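Local structure of collagen adhesin (Staphylococcus aureus, 2F68) at residues V35-D40 against D50-A55; S217-F222 against S229-D234. The protein binds collagen as a surface adhesin of Staphylococcus aureus, probably by wrapping two immunoglobulin-like domains round the collagen rod. One frame throughout, in Å; residues are numbered along the deposited sequence.

Overall arrangement
From the N terminus, the chain first runs through strand 31-40 and a nine-residue connection into strand 50-54. Contact 1 closes that loop and joins the two strands through their inward side chains, within the first, immunoglobulin-like domain. The chain then finishes most of this domain and enters the collagen-binding domain. There contact 2 closes a still shorter excursion: the chain leaves helix 218-225 and comes back as strand 230-234, which packs on it. The contacts follow one another in series, so neither nests in nor crosses the other. The centres of contact 1 and contact 2 lie about 48 Å apart, on opposite sides of the chain's centre.

Contact 1. Residues V35-D40 against D50-A55; sequences VKMTFD and DMIKVA
Met37 and Phe39 on strand 31-40 meet Ile52 and Val54 on strand 50-54. The contact is wholly apolar, and all four residues are buried. Segments 35-40 and 50-54 run roughly antiparallel, at 151°, with axes 9.6 Å apart at their closest. That is too far for backbone pairing, so they face each other as layers across a core.

The aliphatic contacts centre on Met37. Its chain leaves the backbone with CG anti to N (chi1 -173°), then bends at chi2 and chi3. The bends fold the thioether over Ile52, where Met37 CE lies 3.7 Å from Ile52 CG2. Met37 SD is also near Ile52 CG2, at 3.9 Å. Further back along the same chain, Met37 CG touches Val54 CG2 at 4.1 Å. Met37 thus reaches two successive inward residues of the opposite strand.

The aromatic contact is a CH-pi interaction. Ile52 CD1 sits over one face of the Phe39 ring, 4.2 Å from its centroid and 26° off the ring normal. Ile52 CD1 lies toward the root of the ring, 3.8 Å from Phe39 CG. Ile52 therefore divides its two branches, CG2 to the methionine and CD1 to the phenylalanine.

This is the face-to-face core packing of an immunoglobulin-like sandwich. Strand 31-40 pairs with strands 17-27 and 104-116, while strand 50-54 pairs with strand 89-94. Leu20 of strand 17-27 touches Met37, and Phe94 meets the Phe39 ring. Ile130 and Ser132 of strand 127-132 pack on Val54.

Contact 2. Residues S217-F222 against S229-D234; sequences SAITDF and SKITVD
In the collagen-binding domain a helix-loop-strand connection folds on itself: the chain leaves helix 218-225 and reverses into strand 230-234, where Ile219 and Phe222 pack on Ile231. The axes of segments 218-222 and 230-234 run nearly antiparallel, at 153°, and approach to 8.7 Å. Ile219 and Phe222, three residues apart on one side of the helix, point at Ser229, Ile231 and Val233.

Ile231 is the shared partner. Ile231 CD1 reaches the Phe222 ring obliquely, 3.6 Å from Phe222 CD2, and the two side chains cross at about a right angle. Phe222 CG lies anti to the backbone N (chi1 -175°), which sends the ring toward the strand. The ring also reaches Ser229, the residue before the strand, obliquely: Phe222 CE2 lies 3.8 Å from Ser229 CB.

Ile219 packs further toward the C-terminal end of the strand. Ile219 CG2 lies 4.0 Å from Ile231 CB and 3.9 Å from the carbonyl oxygen Ile231 O. Ile219 CD1 makes a looser approach to Val233 CG2, at 4.5 Å.

At the helix start, Ser217 OG donates to Asp221 OD2 over 2.9 Å, meeting it from above the carboxylate plane.

Beyond the pair, Glu223 accepts a hydrogen bond from Ile231 N through OE2. Strand 194-207 lies against both segments: Leu198 touches Ile219 and Val233, and Ile203 touches Phe222. Strand 239-244 pairs with strand 230-234, and its Ile240 packs on Ile231.

Contact 1. Residues V35-D40 against D50-A55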
loop_
_atom_site.group_PDB
_atom_site.type_symbol
_atom_site.label_atom_id
_atom_site.label_comp_id
_atom_site.label_asym_id
_atom_site.label_seq_id
_atom_site.Cartn_x
_atom_site.Cartn_y
_atom_site.Cartn_z
ATOM N N VAL A 35 -11.892 2.422 8.101
ATOM C CA VAL A 35 -13.105 3.241 8.077
ATOM C C VAL A 35 -14.336 2.346 7.913
ATOM O O VAL A 35 -14.370 1.485 7.031
ATOM C CB VAL A 35 -13.068 4.289 6.930
ATOM C CG1 VAL A 35 -14.273 5.225 7.004
ATOM C CG2 VAL A 35 -11.777 5.092 6.971
ATOM N N LYS A 36 -15.337 2.557 8.765
ATOM C CA LYS A 36 -16.585 1.798 8.700
ATOM C C LYS A 36 -17.790 2.722 8.528
ATOM O O LYS A 36 -17.973 3.669 9.294
ATOM C CB LYS A 36 -16.749 0.919 9.943
ATOM C CG LYS A 36 -17.818 -0.159 9.811
ATOM C CD LYS A 36 -17.898 -1.018 11.062
ATOM C CE LYS A 36 -18.952 -2.103 10.918
ATOM N NZ LYS A 36 -19.040 -2.958 12.133
ATOM N N MET A 37 -18.602 2.432 7.513
ATOM C CA MET A 37 -19.803 3.206 7.212
ATOM C C MET A 37 -21.024 2.288 7.237
ATOM O O MET A 37 -21.066 1.291 6.516
ATOM C CB MET A 37 -19.663 3.884 5.843
ATOM C CG MET A 37 -20.777 4.870 5.475
ATOM S SD MET A 37 -22.335 4.111 4.952
ATOM C CE MET A 37 -21.795 3.057 3.604
ATOM N N THR A 38 -22.012 2.632 8.061
ATOM C CA THR A 38 -23.243 1.845 8.167
ATOM C C THR A 38 -24.454 2.608 7.628
ATOM O O THR A 38 -24.487 3.841 7.663
ATOM C CB THR A 38 -23.526 1.394 9.620
ATOM O OG1 THR A 38 -23.695 2.543 10.457
ATOM C CG2 THR A 38 -22.388 0.534 10.158
ATOM N N PHE A 39 -25.445 1.866 7.137
ATOM C CA PHE A 39 -26.651 2.456 6.550
ATOM C C PHE A 39 -27.897 1.593 6.761
ATOM O O PHE A 39 -27.798 0.376 6.925
ATOM C CB PHE A 39 -26.446 2.726 5.050
ATOM C CG PHE A 39 -26.197 1.484 4.228
ATOM C CD1 PHE A 39 -27.259 0.773 3.673
ATOM C CD2 PHE A 39 -24.900 1.033 3.999
ATOM C CE1 PHE A 39 -27.034 -0.373 2.916
ATOM C CE2 PHE A 39 -24.664 -0.112 3.240
ATOM C CZ PHE A 39 -25.733 -0.815 2.696
ATOM N N ASP A 40 -29.062 2.241 6.760
ATOM C CA ASP A 40 -30.357 1.551 6.740
ATOM C C ASP A 40 -31.402 2.347 5.951
ATOM O O ASP A 40 -31.173 3.511 5.611
ATOM C CB ASP A 40 -30.851 1.221 8.160
ATOM C CG ASP A 40 -30.983 2.450 9.056
ATOM O OD1 ASP A 40 -30.757 2.307 10.276
ATOM O OD2 ASP A 40 -31.314 3.549 8.562
ATOM N N ASP A 50 -29.067 4.200 -6.591
ATOM C CA ASP A 50 -28.735 4.982 -5.402
ATOM C C ASP A 50 -27.283 4.769 -4.988
ATOM O O ASP A 50 -26.781 3.642 -5.022
ATOM C CB ASP A 50 -29.672 4.623 -4.244
ATOM C CG ASP A 50 -31.113 5.048 -4.492
ATOM O OD1 ASP A 50 -31.456 5.410 -5.639
ATOM O OD2 ASP A 50 -31.908 5.017 -3.530
ATOM N N MET A 51 -26.614 5.853 -4.603
ATOM C CA MET A 51 -25.210 5.782 -4.197
ATOM C C MET A 51 -24.902 6.487 -2.876
ATOM O O MET A 51 -25.436 7.560 -2.587
ATOM C CB MET A 51 -24.273 6.281 -5.309
ATOM C CG MET A 51 -24.610 7.653 -5.887
ATOM S SD MET A 51 -23.200 8.465 -6.677
ATOM C CE MET A 51 -22.725 7.269 -7.926
ATOM N N ILE A 52 -24.034 5.858 -2.086
ATOM C CA ILE A 52 -23.551 6.417 -0.826
ATOM C C ILE A 52 -22.066 6.756 -0.968
ATOM O O ILE A 52 -21.254 5.890 -1.303
ATOM C CB ILE A 52 -23.770 5.436 0.355
ATOM C CG1 ILE A 52 -25.266 5.202 0.590
ATOM C CG2 ILE A 52 -23.096 5.960 1.621
ATOM C CD1 ILE A 52 -25.590 3.953 1.399
ATOM N N LYS A 53 -21.722 8.015 -0.711
ATOM C CA LYS A 53 -20.347 8.492 -0.864
ATOM C C LYS A 53 -19.637 8.712 0.469
ATOM O O LYS A 53 -20.216 9.255 1.414
ATOM C CB LYS A 53 -20.311 9.779 -1.692
ATOM C CG LYS A 53 -20.513 9.573 -3.186
ATOM C CD LYS A 53 -20.367 10.883 -3.943
ATOM C CE LYS A 53 -20.446 10.666 -5.445
ATOM N NZ LYS A 53 -20.312 11.943 -6.198
ATOM N N VAL A 54 -18.379 8.280 0.529
ATOM C CA VAL A 54 -17.513 8.522 1.682
ATOM C C VAL A 54 -16.348 9.407 1.235
ATOM O O VAL A 54 -15.510 8.989 0.430
ATOM C CB VAL A 54 -16.990 7.199 2.307
ATOM C CG1 VAL A 54 -16.110 7.483 3.518
ATOM C CG2 VAL A 54 -18.148 6.288 2.700
ATOM N N ALA A 55 -16.310 10.631 1.757
ATOM C CA ALA A 55 -15.332 11.634 1.332
ATOM C C ALA A 55 -14.282 11.940 2.399
ATOM O O ALA A 55 -14.549 11.838 3.598
ATOM C CB ALA A 55 -16.043 12.913 0.901
#

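Contact 2. Residues S217-F222 against S229-D234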
loop_
_atom_site.group_PDB
_atom_site.type_symbol
_atom_site.label_atom_id
_atom_site.label_comp_id
_atom_site.label_asym_id
_atom_site.label_seq_id
_atom_site.Cartn_x
_atom_site.Cartn_y
_atom_site.Cartn_z
ATOM N N SER A 217 16.218 -2.498 -19.837
ATOM C CA SER A 217 17.679 -2.554 -19.880
ATOM C C SER A 217 18.326 -2.126 -18.558
ATOM O O SER A 217 19.536 -1.887 -18.503
ATOM C CB SER A 217 18.206 -1.694 -21.035
ATOM O OG SER A 217 17.819 -0.339 -20.885
ATOM N N ALA A 218 17.519 -2.050 -17.500
ATOM C CA ALA A 218 17.965 -1.582 -16.183
ATOM C C ALA A 218 19.129 -2.386 -15.599
ATOM O O ALA A 218 20.065 -1.810 -15.041
ATOM C CB ALA A 218 16.793 -1.558 -15.206
ATOM N N ILE A 219 19.063 -3.710 -15.731
ATOM C CA ILE A 219 20.110 -4.601 -15.229
ATOM C C ILE A 219 21.345 -4.561 -16.134
ATOM O O ILE A 219 22.478 -4.543 -15.648
ATOM C CB ILE A 219 19.600 -6.061 -15.075
ATOM C CG1 ILE A 219 18.310 -6.098 -14.246
ATOM C CG2 ILE A 219 20.675 -6.953 -14.445
ATOM C CD1 ILE A 219 17.486 -7.361 -14.426
ATOM N N THR A 220 21.110 -4.537 -17.445
ATOM C CA THR A 220 22.182 -4.508 -18.444
ATOM C C THR A 220 23.005 -3.218 -18.359
ATOM O O THR A 220 24.233 -3.255 -18.454
ATOM C CB THR A 220 21.626 -4.688 -19.880
ATOM O OG1 THR A 220 20.646 -5.734 -19.892
ATOM C CG2 THR A 220 22.744 -5.038 -20.858
ATOM N N ASP A 221 22.322 -2.090 -18.169
ATOM C CA ASP A 221 22.979 -0.785 -18.055
ATOM C C ASP A 221 23.741 -0.625 -16.739
ATOM O O ASP A 221 24.741 0.094 -16.681
ATOM C CB ASP A 221 21.965 0.353 -18.219
ATOM C CG ASP A 221 21.378 0.424 -19.622
ATOM O OD1 ASP A 221 22.093 0.104 -20.598
ATOM O OD2 ASP A 221 20.197 0.809 -19.749
ATOM N N PHE A 222 23.261 -1.293 -15.690
ATOM C CA PHE A 222 23.912 -1.272 -14.380
ATOM C C PHE A 222 25.208 -2.081 -14.388
ATOM O O PHE A 222 26.224 -1.640 -13.848
ATOM C CB PHE A 222 22.959 -1.798 -13.297
ATOM C CG PHE A 222 23.509 -1.707 -11.897
ATOM C CD1 PHE A 222 23.354 -0.543 -11.148
ATOM C CD2 PHE A 222 24.176 -2.787 -11.323
ATOM C CE1 PHE A 222 23.860 -0.455 -9.851
ATOM C CE2 PHE A 222 24.685 -2.709 -10.029
ATOM C CZ PHE A 222 24.526 -1.541 -9.292
ATOM N N SER A 229 29.816 -6.042 -11.188
ATOM C CA SER A 229 28.483 -6.124 -10.595
ATOM C C SER A 229 27.616 -7.152 -11.312
ATOM O O SER A 229 27.729 -7.333 -12.527
ATOM C CB SER A 229 27.789 -4.759 -10.618
ATOM O OG SER A 229 28.464 -3.824 -9.796
ATOM N N LYS A 230 26.753 -7.821 -10.550
ATOM C CA LYS A 230 25.855 -8.833 -11.098
ATOM C C LYS A 230 24.559 -8.926 -10.294
ATOM O O LYS A 230 24.569 -9.305 -9.120
ATOM C CB LYS A 230 26.556 -10.201 -11.157
ATOM C CG LYS A 230 25.785 -11.289 -11.904
ATOM C CD LYS A 230 25.834 -11.096 -13.415
ATOM C CE LYS A 230 25.021 -12.162 -14.132
ATOM N NZ LYS A 230 25.042 -11.977 -15.609
ATOM N N ILE A 231 23.451 -8.564 -10.938
ATOM C CA ILE A 231 22.124 -8.730 -10.352
ATOM C C ILE A 231 21.484 -9.984 -10.953
ATOM O O ILE A 231 20.755 -9.915 -11.948
ATOM C CB ILE A 231 21.220 -7.482 -10.561
ATOM C CG1 ILE A 231 21.966 -6.197 -10.180
ATOM C CG2 ILE A 231 19.924 -7.614 -9.756
ATOM C CD1 ILE A 231 21.305 -4.918 -10.673
ATOM N N THR A 232 21.787 -11.130 -10.348
ATOM C CA THR A 232 21.281 -12.418 -10.814
ATOM C C THR A 232 19.829 -12.600 -10.382
ATOM O O THR A 232 19.516 -12.562 -9.190
ATOM C CB THR A 232 22.136 -13.596 -10.287
ATOM O OG1 THR A 232 23.527 -13.303 -10.465
ATOM C CG2 THR A 232 21.798 -14.888 -11.024
ATOM N N VAL A 233 18.949 -12.790 -11.362
ATOM C CA VAL A 233 17.521 -12.951 -11.099
ATOM C C VAL A 233 17.015 -14.305 -11.596
ATOM O O VAL A 233 17.115 -14.621 -12.785
ATOM C CB VAL A 233 16.681 -11.806 -11.733
ATOM C CG1 VAL A 233 15.194 -12.026 -11.484
ATOM C CG2 VAL A 233 17.113 -10.448 -11.189
ATOM N N ASP A 234 16.486 -15.098 -10.669
ATOM C CA ASP A 234 15.808 -16.344 -11.002
ATOM C C ASP A 234 14.305 -16.124 -10.844
ATOM O O ASP A 234 13.778 -16.139 -9.728
ATOM C CB ASP A 234 16.299 -17.486 -10.103
ATOM C CG ASP A 234 15.969 -18.862 -10.662
ATOM O OD1 ASP A 234 14.775 -19.155 -10.894
ATOM O OD2 ASP A 234 16.909 -19.660 -10.856
#